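Local coordinates for protein membrane-anchored mycosin mycp1 (Mycobacterium thermoresistibile, PDB 4HVL) that is a subtilisin-like serine protease anchored in the membrane, an essential component of the ESX-1 type VII secretion system of mycobacteria, at residues A62-A67 against A174-I179; A323-R328 against V364-W369. All coordinates share one frame; numbering follows the deposited sequence.

Interaction 1: residues A62-A67 against A174-I179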
ATOM      1  N   ALA A  62       0.008   9.903 -17.352  1.00 19.48           N
ATOM      2  CA  ALA A  62       0.096   9.350 -18.703  1.00 19.51           C
ATOM      3  C   ALA A  62       1.492   8.800 -18.944  1.00 19.75           C
ATOM      4  O   ALA A  62       2.467   9.443 -18.572  1.00 20.01           O
ATOM      5  CB  ALA A  62      -0.221  10.409 -19.760  1.00 19.87           C
ATOM      6  N   GLY A  63       1.573   7.635 -19.592  1.00 19.23           N
ATOM      7  CA  GLY A  63       2.840   6.934 -19.817  1.00 19.33           C
ATOM      8  C   GLY A  63       3.358   6.079 -18.651  1.00 18.74           C
ATOM      9  O   GLY A  63       4.294   5.334 -18.821  1.00 19.57           O
ATOM     10  N   ILE A  64       2.758   6.167 -17.470  1.00 18.38           N
ATOM     11  CA  ILE A  64       3.284   5.493 -16.269  1.00 17.64           C
ATOM     12  C   ILE A  64       2.431   4.271 -15.994  1.00 17.78           C
ATOM     13  O   ILE A  64       1.214   4.299 -16.233  1.00 17.77           O
ATOM     14  CB  ILE A  64       3.258   6.434 -15.049  1.00 17.58           C
ATOM     15  CG1 ILE A  64       3.980   7.759 -15.365  1.00 17.90           C
ATOM     16  CG2 ILE A  64       3.840   5.779 -13.785  1.00 17.39           C
ATOM     17  CD1 ILE A  64       5.451   7.625 -15.739  1.00 18.28           C
ATOM     18  N   THR A  65       3.074   3.205 -15.515  1.00 17.34           N
ATOM     19  CA  THR A  65       2.419   1.947 -15.150  1.00 17.20           C
ATOM     20  C   THR A  65       2.640   1.715 -13.644  1.00 16.84           C
ATOM     21  O   THR A  65       3.776   1.714 -13.177  1.00 16.98           O
ATOM     22  CB  THR A  65       3.011   0.769 -15.966  1.00 17.80           C
ATOM     23  OG1 THR A  65       2.759   0.983 -17.371  1.00 18.65           O
ATOM     24  CG2 THR A  65       2.427  -0.594 -15.545  1.00 17.39           C
ATOM     25  N   VAL A  66       1.545   1.562 -12.894  1.00 16.45           N
ATOM     26  CA  VAL A  66       1.603   1.285 -11.480  1.00 16.34           C
ATOM     27  C   VAL A  66       1.187  -0.162 -11.245  1.00 16.69           C
ATOM     28  O   VAL A  66       0.100  -0.585 -11.689  1.00 16.19           O
ATOM     29  CB  VAL A  66       0.668   2.211 -10.663  1.00 16.08           C
ATOM     30  CG1 VAL A  66       0.865   1.967  -9.175  1.00 15.74           C
ATOM     31  CG2 VAL A  66       0.903   3.686 -11.005  1.00 16.37           C
ATOM     32  N   ALA A  67       2.043  -0.915 -10.551  1.00 16.74           N
ATOM     33  CA  ALA A  67       1.696  -2.249 -10.100  1.00 17.35           C
ATOM     34  C   ALA A  67       1.093  -2.170  -8.700  1.00 17.37           C
ATOM     35  O   ALA A  67       1.624  -1.457  -7.814  1.00 18.05           O
ATOM     36  CB  ALA A  67       2.907  -3.154 -10.081  1.00 17.97           C
ATOM     37  N   ALA A 174       6.739  -2.038 -14.168  1.00 18.82           N
ATOM     38  CA  ALA A 174       6.025  -0.933 -13.491  1.00 18.37           C
ATOM     39  C   ALA A 174       7.027   0.076 -12.920  1.00 18.65           C
ATOM     40  O   ALA A 174       8.097  -0.307 -12.432  1.00 18.85           O
ATOM     41  CB  ALA A 174       5.135  -1.486 -12.413  1.00 18.00           C
ATOM     42  N   GLN A 175       6.717   1.368 -13.010  1.00 19.11           N
ATOM     43  CA  GLN A 175       7.642   2.394 -12.533  1.00 19.10           C
ATOM     44  C   GLN A 175       7.288   2.854 -11.127  1.00 18.80           C
ATOM     45  O   GLN A 175       8.086   3.548 -10.477  1.00 18.07           O
ATOM     46  CB  GLN A 175       7.685   3.589 -13.473  1.00 20.52           C
ATOM     47  CG  GLN A 175       8.146   3.254 -14.873  1.00 21.63           C
ATOM     48  CD  GLN A 175       7.006   2.962 -15.818  1.00 22.38           C
ATOM     49  OE1 GLN A 175       5.855   3.268 -15.544  1.00 22.68           O
ATOM     50  NE2 GLN A 175       7.323   2.326 -16.925  1.00 23.98           N
ATOM     51  N   VAL A 176       6.093   2.449 -10.677  1.00 18.04           N
ATOM     52  CA  VAL A 176       5.635   2.590  -9.290  1.00 17.54           C
ATOM     53  C   VAL A 176       5.021   1.262  -8.879  1.00 16.95           C
ATOM     54  O   VAL A 176       4.263   0.655  -9.656  1.00 15.91           O
ATOM     55  CB  VAL A 176       4.602   3.723  -9.167  1.00 17.97           C
ATOM     56  CG1 VAL A 176       4.219   3.972  -7.712  1.00 17.92           C
ATOM     57  CG2 VAL A 176       5.137   4.996  -9.818  1.00 18.08           C
ATOM     58  N   ILE A 177       5.392   0.788  -7.683  1.00 16.48           N
ATOM     59  CA  ILE A 177       4.830  -0.423  -7.102  1.00 16.21           C
ATOM     60  C   ILE A 177       4.169  -0.088  -5.761  1.00 16.13           C
ATOM     61  O   ILE A 177       4.847   0.273  -4.774  1.00 16.74           O
ATOM     62  CB  ILE A 177       5.913  -1.503  -6.872  1.00 16.43           C
ATOM     63  CG1 ILE A 177       6.611  -1.835  -8.196  1.00 16.59           C
ATOM     64  CG2 ILE A 177       5.286  -2.765  -6.292  1.00 16.54           C
ATOM     65  CD1 ILE A 177       7.774  -2.785  -8.084  1.00 16.54           C
ATOM     66  N   ASN A 178       2.854  -0.228  -5.713  1.00 15.49           N
ATOM     67  CA  ASN A 178       2.077   0.021  -4.501  1.00 15.43           C
ATOM     68  C   ASN A 178       1.885  -1.283  -3.757  1.00 15.20           C
ATOM     69  O   ASN A 178       1.247  -2.210  -4.278  1.00 15.25           O
ATOM     70  CB  ASN A 178       0.706   0.592  -4.876  1.00 15.66           C
ATOM     71  CG  ASN A 178      -0.140   0.957  -3.672  1.00 15.54           C
ATOM     72  OD1 ASN A 178      -0.058   2.058  -3.124  1.00 15.84           O
ATOM     73  ND2 ASN A 178      -0.988   0.054  -3.286  1.00 15.95           N
ATOM     74  N   ILE A 179       2.429  -1.358  -2.542  1.00 14.77           N
ATOM     75  CA  ILE A 179       2.318  -2.560  -1.729  1.00 14.55           C
ATOM     76  C   ILE A 179       1.358  -2.293  -0.570  1.00 14.48           C
ATOM     77  O   ILE A 179       1.666  -1.536   0.346  1.00 13.75           O
ATOM     78  CB  ILE A 179       3.696  -3.005  -1.171  1.00 14.72           C
ATOM     79  CG1 ILE A 179       4.703  -3.149  -2.317  1.00 14.55           C
ATOM     80  CG2 ILE A 179       3.543  -4.314  -0.392  1.00 15.03           C
ATOM     81  CD1 ILE A 179       6.060  -3.744  -1.947  1.00 14.55           C
TER
HETATM   82  O   HOH W   1       4.457   2.541 -18.574  1.00 26.47           O

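Interaction 2: residues A323-R328 against V364-W369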
ATOM      1  N   ALA A 323       3.323   8.551  -9.414  1.00 16.61           N
ATOM      2  CA  ALA A 323       3.026   8.451 -10.838  1.00 17.14           C
ATOM      3  C   ALA A 323       2.924   9.825 -11.512  1.00 17.53           C
ATOM      4  O   ALA A 323       3.407  10.035 -12.623  1.00 18.23           O
ATOM      5  CB  ALA A 323       1.736   7.667 -11.041  1.00 16.71           C
ATOM      6  N   LEU A 324       2.254  10.757 -10.857  1.00 17.66           N
ATOM      7  CA  LEU A 324       2.159  12.115 -11.372  1.00 18.14           C
ATOM      8  C   LEU A 324       3.566  12.743 -11.496  1.00 18.38           C
ATOM      9  O   LEU A 324       3.888  13.376 -12.507  1.00 18.48           O
ATOM     10  CB  LEU A 324       1.298  12.970 -10.429  1.00 18.38           C
ATOM     11  CG  LEU A 324      -0.181  12.618 -10.266  1.00 18.32           C
ATOM     12  CD1 LEU A 324      -0.897  13.698  -9.469  1.00 18.60           C
ATOM     13  CD2 LEU A 324      -0.829  12.460 -11.626  1.00 19.20           C
ATOM     14  N   ILE A 325       4.381  12.561 -10.452  1.00 18.11           N
ATOM     15  CA  ILE A 325       5.739  13.087 -10.395  1.00 18.59           C
ATOM     16  C   ILE A 325       6.608  12.524 -11.519  1.00 19.01           C
ATOM     17  O   ILE A 325       7.282  13.296 -12.233  1.00 19.99           O
ATOM     18  CB  ILE A 325       6.382  12.860  -9.005  1.00 18.48           C
ATOM     19  CG1 ILE A 325       5.748  13.808  -7.968  1.00 18.60           C
ATOM     20  CG2 ILE A 325       7.876  13.119  -9.048  1.00 19.23           C
ATOM     21  CD1 ILE A 325       5.944  13.408  -6.513  1.00 18.24           C
ATOM     22  N   ARG A 326       6.547  11.212 -11.724  1.00 18.65           N
ATOM     23  CA  ARG A 326       7.400  10.556 -12.704  1.00 18.83           C
ATOM     24  C   ARG A 326       6.997  10.958 -14.126  1.00 19.52           C
ATOM     25  O   ARG A 326       7.875  11.087 -15.001  1.00 19.55           O
ATOM     26  CB  ARG A 326       7.404   9.039 -12.527  1.00 18.65           C
ATOM     27  CG  ARG A 326       7.904   8.584 -11.164  1.00 18.38           C
ATOM     28  CD  ARG A 326       8.549   7.200 -11.238  1.00 18.57           C
ATOM     29  NE  ARG A 326       9.924   7.293 -11.717  1.00 18.95           N
ATOM     30  CZ  ARG A 326      10.787   6.276 -11.732  1.00 19.63           C
ATOM     31  NH1 ARG A 326      10.403   5.058 -11.322  1.00 19.52           N
ATOM     32  NH2 ARG A 326      12.041   6.471 -12.167  1.00 19.59           N
ATOM     33  N   GLN A 327       5.702  11.200 -14.364  1.00 19.47           N
ATOM     34  CA  GLN A 327       5.300  11.741 -15.663  1.00 20.70           C
ATOM     35  C   GLN A 327       5.892  13.141 -15.879  1.00 21.31           C
ATOM     36  O   GLN A 327       6.465  13.422 -16.927  1.00 22.10           O
ATOM     37  CB  GLN A 327       3.774  11.816 -15.855  1.00 21.08           C
ATOM     38  CG  GLN A 327       3.416  12.427 -17.218  1.00 22.26           C
ATOM     39  CD  GLN A 327       1.955  12.836 -17.381  1.00 22.96           C
ATOM     40  OE1 GLN A 327       1.177  12.848 -16.434  1.00 22.33           O
ATOM     41  NE2 GLN A 327       1.588  13.197 -18.609  1.00 24.16           N
ATOM     42  N   ARG A 328       5.727  14.020 -14.899  1.00 21.15           N
ATOM     43  CA  ARG A 328       6.100  15.410 -15.085  1.00 22.01           C
ATOM     44  C   ARG A 328       7.615  15.578 -15.087  1.00 21.67           C
ATOM     45  O   ARG A 328       8.134  16.455 -15.771  1.00 22.09           O
ATOM     46  CB  ARG A 328       5.495  16.279 -13.997  1.00 22.54           C
ATOM     47  CG  ARG A 328       5.632  17.753 -14.294  1.00 23.98           C
ATOM     48  CD  ARG A 328       4.842  18.539 -13.273  1.00 24.77           C
ATOM     49  NE  ARG A 328       5.049  19.959 -13.481  1.00 26.49           N
ATOM     50  CZ  ARG A 328       4.478  20.664 -14.440  1.00 27.59           C
ATOM     51  NH1 ARG A 328       3.631  20.108 -15.298  1.00 27.84           N
ATOM     52  NH2 ARG A 328       4.755  21.940 -14.528  1.00 29.11           N
ATOM     53  N   VAL A 364       0.235  19.302  -5.010  1.00 20.04           N
ATOM     54  CA  VAL A 364       0.510  20.499  -5.804  1.00 20.92           C
ATOM     55  C   VAL A 364       1.897  21.013  -5.478  1.00 20.98           C
ATOM     56  O   VAL A 364       2.642  21.364  -6.381  1.00 21.26           O
ATOM     57  CB  VAL A 364      -0.527  21.604  -5.582  1.00 22.54           C
ATOM     58  CG1 VAL A 364      -0.076  22.920  -6.220  1.00 24.26           C
ATOM     59  CG2 VAL A 364      -1.871  21.180  -6.149  1.00 23.29           C
ATOM     60  N   ALA A 365       2.240  21.059  -4.188  1.00 20.69           N
ATOM     61  CA  ALA A 365       3.584  21.427  -3.797  1.00 21.73           C
ATOM     62  C   ALA A 365       4.602  20.459  -4.413  1.00 21.77           C
ATOM     63  O   ALA A 365       5.634  20.892  -4.942  1.00 23.28           O
ATOM     64  CB  ALA A 365       3.716  21.478  -2.277  1.00 22.09           C
ATOM     65  N   ALA A 366       4.314  19.158  -4.383  1.00 20.37           N
ATOM     66  CA  ALA A 366       5.260  18.178  -4.921  1.00 21.04           C
ATOM     67  C   ALA A 366       5.497  18.414  -6.410  1.00 22.51           C
ATOM     68  O   ALA A 366       6.620  18.358  -6.872  1.00 23.73           O
ATOM     69  CB  ALA A 366       4.775  16.761  -4.681  1.00 19.98           C
ATOM     70  N   LEU A 367       4.419  18.688  -7.140  1.00 22.62           N
ATOM     71  CA  LEU A 367       4.485  18.937  -8.577  1.00 24.33           C
ATOM     72  C   LEU A 367       5.020  20.311  -8.970  1.00 26.68           C
ATOM     73  O   LEU A 367       5.533  20.454 -10.089  1.00 27.33           O
ATOM     74  CB  LEU A 367       3.104  18.730  -9.216  1.00 23.60           C
ATOM     75  CG  LEU A 367       2.642  17.268  -9.210  1.00 22.96           C
ATOM     76  CD1 LEU A 367       1.157  17.166  -9.499  1.00 22.91           C
ATOM     77  CD2 LEU A 367       3.435  16.445 -10.210  1.00 24.62           C
ATOM     78  N   THR A 368       4.922  21.306  -8.075  1.00 27.66           N
ATOM     79  CA  THR A 368       5.245  22.707  -8.466  1.00 30.99           C
ATOM     80  C   THR A 368       6.054  23.592  -7.503  1.00 34.24           C
ATOM     81  O   THR A 368       6.419  24.693  -7.872  1.00 37.53           O
ATOM     82  CB  THR A 368       3.947  23.484  -8.741  1.00 30.52           C
ATOM     83  OG1 THR A 368       3.185  23.589  -7.532  1.00 29.03           O
ATOM     84  CG2 THR A 368       3.100  22.773  -9.837  1.00 30.12           C
ATOM     85  N   TRP A 369       6.291  23.180  -6.271  1.00 36.08           N
ATOM     86  CA  TRP A 369       6.807  24.137  -5.270  1.00 40.71           C
ATOM     87  C   TRP A 369       8.188  24.676  -5.673  1.00 44.22           C
ATOM     88  O   TRP A 369       9.006  23.929  -6.198  1.00 44.28           O
ATOM     89  CB  TRP A 369       6.848  23.523  -3.857  1.00 41.06           C
ATOM     90  CG  TRP A 369       7.595  24.364  -2.853  1.00 47.03           C
ATOM     91  CD1 TRP A 369       7.077  25.349  -2.051  1.00 50.54           C
ATOM     92  CD2 TRP A 369       8.999  24.313  -2.565  1.00 51.46           C
ATOM     93  NE1 TRP A 369       8.076  25.910  -1.278  1.00 54.17           N
ATOM     94  CE2 TRP A 369       9.263  25.293  -1.572  1.00 55.28           C
ATOM     95  CE3 TRP A 369      10.062  23.542  -3.052  1.00 53.51           C
ATOM     96  CZ2 TRP A 369      10.548  25.515  -1.057  1.00 59.59           C
ATOM     97  CZ3 TRP A 369      11.345  23.761  -2.535  1.00 57.34           C
ATOM     98  CH2 TRP A 369      11.572  24.740  -1.548  1.00 60.36           C
TER

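Interaction 1: residues A62-A67 against A174-I179
Q175 extends its carboxamide back along the entry of strand 65-67 and binds the backbone of T65. From CB, the chain leaves with CG beside the backbone N (chi1 -61°) and then bends at CG (chi2 94°), which brings CD within 4.0 Å of T65 N. OE1 completes the reach: it accepts from T65 N at 2.8 Å in its carbonyl plane, N-H...O 168°, and lies 3.5 Å from I64 CA. NE2 makes a weak bond to a water held also by G63 O and T65 OG1. The main chain of the same residue answers in the reverse direction, Q175 N donating to T65 O at 3.0 Å. Beyond this start the pairing is parallel beta: A67 N donates to V176 O at 2.9 Å, and N178 N to A67 O at 2.7 Å. On one face V66 lies beside V176, pointing the same way; on the other A67 CB meets A174 CB at 3.6 Å. The pair occupies the middle of the seven-stranded parallel subtilisin sheet, flanked by strand 210-214 and by strand 127-132, whose R127 NH1 also hydrogen-bonds T65 OG1. Helices 102-110 and 311-328 pack on the valine face, and helix 154-171 covers A67 and I177.

Interaction 2: residues A323-R328 against V364-W369
L324 and I325 of helix 323-328 face A366 and L367 of helix 364-368 across axes that approach to 10.0 Å and run nearly parallel, with a signed crossing angle of -17°. I325 and L367 have the nearest CA atoms, 6.3 Å apart. The contact joins the C-terminal end of helix 311-328, whose first turn holds S312, to the C-terminal helix 363-368; helix 334-343 packs on I325 and helix 52-55 on L367. L367 has the largest buried share, and its two methyl branches divide the work. CD1 meets L324 CD1 at 4.0 Å, while CD2 lies against the L324 backbone, 3.9 Å from its O, and is 4.2 Å from I325 CG1. The I325 chain reaches past this leucine to place CD1 4.0 Å from A366 CB. One turn later R328 starts with CG anti to the backbone N (chi1 -169°) and stays extended to NE; this carries CD alongside L367, 4.0 Å from CD2. Its NH1 hydrogen-bonds F58 O, and L367 O accepts from Y329 OH. The close side-chain packing between the helices is thus aliphatic, and the polar groups at its border also bind residues outside the pair.

In the fold
Interaction 1 precedes interaction 2 along the chain, and their centres lie 15 Å apart on the same side of the molecule's centre. Helix 311-328 connects them: it packs on the sheet where S319 meets V176, and on the lead-in to strand 65-70 where A323 and R326 touch I64, while its last turns meet helix 363-368. R326 NH1 probably hydrogen-bonds to Q175 O at 2.9 Å, tying the two directly. Sheet, helix and terminal helix therefore form successive layers. S312, a predicted charge-relay residue and a zinc ligand here, lies in the first turn of helix 311-328, and strand 65-70 ends at D70, another predicted one. The N-terminal end of the helix and the C-terminal end of the strand thus lie at the predicted active site.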